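Local coordinates for 6-phosphogluconate dehydrogenase, NAD-binding (PDB 6SMT), which reduces imines to S-configured amines, probably with NADPH as the hydride donor, in a cofactor cleft shared between two subunits, at residues R233-V244 with H280-I288. Numbering follows the deposited sequence. Where two conformers were deposited one is given.
Sequences RHSDASASVSSV and HGDDEISRI. With NDP (NADPH dihydro-nicotinamide-adenine-dinucleotide phosphate), chain F.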
loop_
_atom_site.group_PDB
_atom_site.type_symbol
_atom_site.label_atom_id
_atom_site.label_comp_id
_atom_site.label_asym_id
_atom_site.label_seq_id
_atom_site.Cartn_x
_atom_site.Cartn_y
_atom_site.Cartn_z
ATOM N N ARG B 233 3.786 20.861 -7.734
ATOM C CA ARG B 233 4.189 20.663 -9.128
ATOM C C ARG B 233 3.452 19.397 -9.606
ATOM O O ARG B 233 3.953 18.305 -9.316
ATOM C CB ARG B 233 5.703 20.501 -9.290
ATOM C CG ARG B 233 6.095 20.384 -10.744
ATOM C CD ARG B 233 7.531 20.039 -10.924
ATOM N NE ARG B 233 7.835 18.658 -10.628
ATOM C CZ ARG B 233 7.743 17.662 -11.491
ATOM N NH1 ARG B 233 7.388 17.839 -12.790
ATOM N NH2 ARG B 233 8.137 16.494 -11.057
ATOM N N HIS B 234 2.330 19.567 -10.296
ATOM C CA HIS B 234 1.470 18.447 -10.733
ATOM C C HIS B 234 1.448 18.327 -12.248
ATOM O O HIS B 234 0.665 17.527 -12.750
ATOM C CB HIS B 234 0.103 18.600 -10.097
ATOM C CG HIS B 234 0.187 18.715 -8.604
ATOM N ND1 HIS B 234 0.454 17.665 -7.815
ATOM C CD2 HIS B 234 0.127 19.801 -7.805
ATOM C CE1 HIS B 234 0.462 18.047 -6.553
ATOM N NE2 HIS B 234 0.279 19.361 -6.503
ATOM N N SER B 235 2.260 19.085 -12.958
ATOM C CA SER B 235 2.303 19.050 -14.423
ATOM C C SER B 235 3.307 18.036 -14.980
ATOM O O SER B 235 3.959 17.323 -14.223
ATOM C CB SER B 235 2.664 20.477 -14.897
ATOM O OG SER B 235 3.787 20.936 -14.140
ATOM N N ASP B 236 3.386 17.909 -16.315
ATOM C CA ASP B 236 4.298 16.948 -16.993
ATOM C C ASP B 236 4.085 15.547 -16.392
ATOM O O ASP B 236 5.017 14.892 -16.017
ATOM C CB ASP B 236 5.748 17.380 -16.891
ATOM C CG ASP B 236 5.963 18.757 -17.567
ATOM O OD1 ASP B 236 5.520 18.899 -18.707
ATOM O OD2 ASP B 236 6.507 19.719 -16.905
ATOM N N ALA B 237 2.820 15.117 -16.424
ATOM C CA ALA B 237 2.430 13.824 -15.849
ATOM C C ALA B 237 2.948 12.654 -16.658
ATOM O O ALA B 237 2.880 12.737 -17.899
ATOM C CB ALA B 237 0.928 13.684 -15.804
ATOM N N SER B 238 3.413 11.637 -15.994
ATOM C CA SER B 238 3.639 10.325 -16.667
ATOM C C SER B 238 2.430 9.415 -16.419
ATOM O O SER B 238 2.416 8.322 -17.040
ATOM C CB SER B 238 4.873 9.630 -16.196
ATOM O OG SER B 238 4.775 9.283 -14.809
ATOM N N ALA B 239 1.561 9.742 -15.490
ATOM C CA ALA B 239 0.309 8.964 -15.277
ATOM C C ALA B 239 -0.746 9.998 -14.814
ATOM O O ALA B 239 -0.636 10.534 -13.692
ATOM C CB ALA B 239 0.495 7.888 -14.254
ATOM N N SER B 240 -1.724 10.214 -15.654
ATOM C CA SER B 240 -2.660 11.337 -15.436
ATOM C C SER B 240 -3.853 10.926 -14.575
ATOM O O SER B 240 -4.303 9.740 -14.499
ATOM C CB SER B 240 -3.147 11.914 -16.672
ATOM O OG SER B 240 -4.106 11.046 -17.317
ATOM N N VAL B 241 -4.442 11.928 -13.913
ATOM C CA VAL B 241 -5.697 11.757 -13.191
ATOM C C VAL B 241 -6.821 11.238 -14.079
ATOM O O VAL B 241 -7.605 10.366 -13.648
ATOM C CB VAL B 241 -6.080 13.101 -12.544
ATOM C CG1 VAL B 241 -7.431 13.086 -11.930
ATOM C CG2 VAL B 241 -4.974 13.497 -11.553
ATOM N N SER B 242 -6.935 11.753 -15.314
ATOM C CA SER B 242 -7.977 11.303 -16.262
ATOM C C SER B 242 -7.812 9.791 -16.522
ATOM O O SER B 242 -8.786 9.052 -16.577
ATOM C CB SER B 242 -7.954 12.088 -17.508
ATOM O OG SER B 242 -6.715 11.999 -18.223
ATOM N N SER B 243 -6.578 9.312 -16.608
ATOM C CA SER B 243 -6.365 7.884 -16.846
ATOM C C SER B 243 -6.863 7.061 -15.671
ATOM O O SER B 243 -7.521 6.015 -15.847
ATOM C CB SER B 243 -4.863 7.653 -17.178
ATOM O OG SER B 243 -4.673 6.283 -17.576
ATOM N N VAL B 244 -6.517 7.461 -14.440
ATOM C CA VAL B 244 -6.991 6.682 -13.275
ATOM C C VAL B 244 -8.477 6.835 -13.097
ATOM O O VAL B 244 -9.098 5.926 -12.576
ATOM C CB VAL B 244 -6.176 6.909 -12.009
ATOM C CG1 VAL B 244 -6.347 8.203 -11.492
ATOM C CG2 VAL B 244 -6.494 5.855 -10.958
ATOM N N HIS B 280 -8.275 19.381 -13.471
ATOM C CA HIS B 280 -6.924 18.853 -13.272
ATOM C C HIS B 280 -6.820 17.434 -13.842
ATOM O O HIS B 280 -5.845 16.748 -13.439
ATOM C CB HIS B 280 -6.499 18.902 -11.804
ATOM C CG HIS B 280 -6.494 20.260 -11.249
ATOM N ND1 HIS B 280 -5.810 21.256 -11.894
ATOM C CD2 HIS B 280 -7.076 20.766 -10.136
ATOM C CE1 HIS B 280 -5.974 22.393 -11.175
ATOM N NE2 HIS B 280 -6.742 22.118 -10.078
ATOM N N GLY B 281 -7.643 17.025 -14.810
ATOM C CA GLY B 281 -7.514 15.689 -15.390
ATOM C C GLY B 281 -6.166 15.438 -16.015
ATOM O O GLY B 281 -5.731 14.247 -16.054
ATOM N N ASP B 282 -5.464 16.423 -16.564
ATOM C CA ASP B 282 -4.184 16.156 -17.213
ATOM C C ASP B 282 -3.060 16.101 -16.202
ATOM O O ASP B 282 -1.930 15.721 -16.629
ATOM C CB ASP B 282 -3.781 17.279 -18.182
ATOM C CG ASP B 282 -4.727 17.542 -19.305
ATOM O OD1 ASP B 282 -5.460 16.636 -19.669
ATOM O OD2 ASP B 282 -4.671 18.716 -19.816
ATOM N N ASP B 283 -3.282 16.431 -14.943
ATOM C CA ASP B 283 -2.193 16.480 -13.966
ATOM C C ASP B 283 -1.800 15.067 -13.489
ATOM O O ASP B 283 -2.531 14.080 -13.765
ATOM C CB ASP B 283 -2.623 17.255 -12.733
ATOM C CG ASP B 283 -2.632 18.756 -12.886
ATOM O OD1 ASP B 283 -2.199 19.217 -13.939
ATOM O OD2 ASP B 283 -3.047 19.401 -11.915
ATOM N N GLU B 284 -0.605 14.991 -12.920
ATOM C CA GLU B 284 -0.140 13.771 -12.243
ATOM C C GLU B 284 -1.083 13.424 -11.093
ATOM O O GLU B 284 -1.692 14.282 -10.430
ATOM C CB GLU B 284 1.315 14.018 -11.826
ATOM C CG GLU B 284 2.028 12.796 -11.269
ATOM C CD GLU B 284 2.462 11.699 -12.185
ATOM O OE1 GLU B 284 2.391 11.880 -13.366
ATOM O OE2 GLU B 284 2.944 10.692 -11.621
ATOM N N ILE B 285 -1.079 12.140 -10.722
ATOM C CA ILE B 285 -1.914 11.615 -9.644
ATOM C C ILE B 285 -1.551 12.196 -8.300
ATOM O O ILE B 285 -2.360 12.099 -7.358
ATOM C CB ILE B 285 -1.939 10.041 -9.775
ATOM C CG1 ILE B 285 -0.566 9.439 -9.858
ATOM C CG2 ILE B 285 -2.750 9.574 -11.009
ATOM C CD1 ILE B 285 0.126 9.499 -8.560
ATOM N N SER B 286 -0.439 12.916 -8.123
ATOM C CA SER B 286 -0.086 13.712 -6.943
ATOM C C SER B 286 -1.129 14.778 -6.599
ATOM O O SER B 286 -1.291 15.172 -5.474
ATOM C CB SER B 286 1.270 14.336 -7.148
ATOM O OG SER B 286 1.276 15.079 -8.372
ATOM N N ARG B 287 -1.930 15.214 -7.548
ATOM C CA ARG B 287 -2.956 16.233 -7.304
ATOM C C ARG B 287 -4.147 15.656 -6.575
ATOM O O ARG B 287 -4.901 16.422 -5.984
ATOM C CB ARG B 287 -3.434 16.723 -8.668
ATOM C CG ARG B 287 -4.502 17.789 -8.658
ATOM C CD ARG B 287 -4.040 19.096 -8.180
ATOM N NE ARG B 287 -3.386 19.844 -9.220
ATOM C CZ ARG B 287 -3.006 21.132 -9.146
ATOM N NH1 ARG B 287 -3.091 21.794 -7.993
ATOM N NH2 ARG B 287 -2.471 21.692 -10.225
ATOM N N ILE B 288 -4.418 14.357 -6.648
ATOM C CA ILE B 288 -5.738 13.784 -6.218
ATOM C C ILE B 288 -6.006 14.130 -4.758
ATOM O O ILE B 288 -7.177 14.418 -4.390
ATOM C CB ILE B 288 -5.794 12.281 -6.507
ATOM C CG1 ILE B 288 -5.829 12.002 -8.017
ATOM C CG2 ILE B 288 -7.026 11.624 -5.832
ATOM C CD1 ILE B 288 -5.446 10.544 -8.357
HETATM P PA NDP F . -3.788 7.334 -20.899
HETATM O O1A NDP F . -4.311 6.184 -20.157
HETATM O O2A NDP F . -3.976 8.714 -20.371
HETATM O O5B NDP F . -4.379 7.278 -22.346
HETATM C C5B NDP F . -4.067 8.356 -23.296
HETATM C C4B NDP F . -3.991 7.797 -24.683
HETATM O O4B NDP F . -5.277 7.226 -25.074
HETATM C C3B NDP F . -3.670 8.886 -25.732
HETATM O O3B NDP F . -2.931 8.290 -26.786
HETATM C C2B NDP F . -5.069 9.280 -26.180
HETATM O O2B NDP F . -5.155 9.924 -27.421
HETATM C C1B NDP F . -5.676 7.886 -26.254
HETATM N N9A NDP F . -7.122 7.857 -26.346
HETATM C C8A NDP F . -8.039 8.228 -25.379
HETATM N N7A NDP F . -9.293 8.114 -25.802
HETATM C C5A NDP F . -9.190 7.754 -27.119
HETATM C C6A NDP F . -10.121 7.493 -28.159
HETATM N N6A NDP F . -11.446 7.534 -27.965
HETATM N N1A NDP F . -9.649 7.183 -29.372
HETATM C C2A NDP F . -8.325 7.120 -29.571
HETATM N N3A NDP F . -7.359 7.275 -28.669
HETATM C C4A NDP F . -7.843 7.601 -27.480
HETATM O O3 NDP F . -2.217 7.195 -21.264
HETATM P PN NDP F . -0.971 6.379 -20.748
HETATM O O1N NDP F . 0.027 6.443 -21.829
HETATM O O2N NDP F . -0.634 6.902 -19.410
HETATM O O5D NDP F . -1.502 4.927 -20.505
HETATM C C5D NDP F . -1.950 4.095 -21.615
HETATM C C4D NDP F . -2.393 2.775 -21.044
HETATM O O4D NDP F . -1.244 2.150 -20.397
HETATM C C3D NDP F . -3.486 2.858 -19.988
HETATM O O3D NDP F . -4.481 1.856 -20.203
HETATM C C2D NDP F . -2.740 2.721 -18.681
HETATM O O2D NDP F . -3.498 2.151 -17.619
HETATM C C1D NDP F . -1.593 1.787 -19.095
HETATM N N1N NDP F . -0.418 1.936 -18.211
HETATM C C2N NDP F . 0.166 3.162 -18.029
HETATM C C3N NDP F . 1.229 3.324 -17.181
HETATM C C7N NDP F . 1.815 4.644 -16.961
HETATM O O7N NDP F . 2.749 4.687 -16.114
HETATM N N7N NDP F . 1.480 5.745 -17.608
HETATM C C4N NDP F . 1.712 2.170 -16.412
HETATM C C5N NDP F . 1.097 0.934 -16.717
HETATM C C6N NDP F . 0.096 0.837 -17.574
HETATM P P2B NDP F . -4.881 11.544 -27.440
HETATM O O1X NDP F . -3.378 11.745 -27.306
HETATM O O2X NDP F . -5.413 11.947 -28.759
HETATM O O3X NDP F . -5.647 12.159 -26.273
HETATM O O HOH W 1 0.483 16.862 -17.178
HETATM O O HOH W 2 -6.926 14.672 -19.294
#
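Glu284 extends CG anti to its backbone N (chi1 -172°) and then bends at chi2, which turns its carboxylate back toward the backbone of Ser238 and Ala239; His234, with CG beside its own N, lays its ring against Arg287. In the helical C-terminal domain of this imine reductase, the loop leading into helix 241-257 runs beside the residues after helix 263-280, joined by a single backbone bridge between Ser240 and Glu284. Glu284 OE1 takes two backbone donors, Ser238 N at 2.8 Å, nearly along the C-O axis, and Ala239 N at 3.1 Å, on the syn side but 33° out of the carboxylate plane. The two bonds probably steady the loop, where Ser238 O accepts a hydrogen bond from the carboxamide N7N of NADPH; Asn40, Thr42 and Lys45 of the second subunit also bond this cofactor. His234 CD2 sits over the centre of one guanidinium face of Arg287, 3.7 Å from CZ, with the planes 33° apart; His280 CE1 lies over the opposite face, offset toward the rim. Arg287 NE and NH2 both bond Asp283 OD2 in the guanidinium plane, a side-on salt bridge that limits guanidinium rotation. His234 ND1 and Ser286 OG share a hydrogen bond of 2.8 Å. Ser240 N-caps the helix, while Val241 N bonds Asp283 O. In its first turn, Ser243 OG donates to NADPH O1A at 2.6 Å.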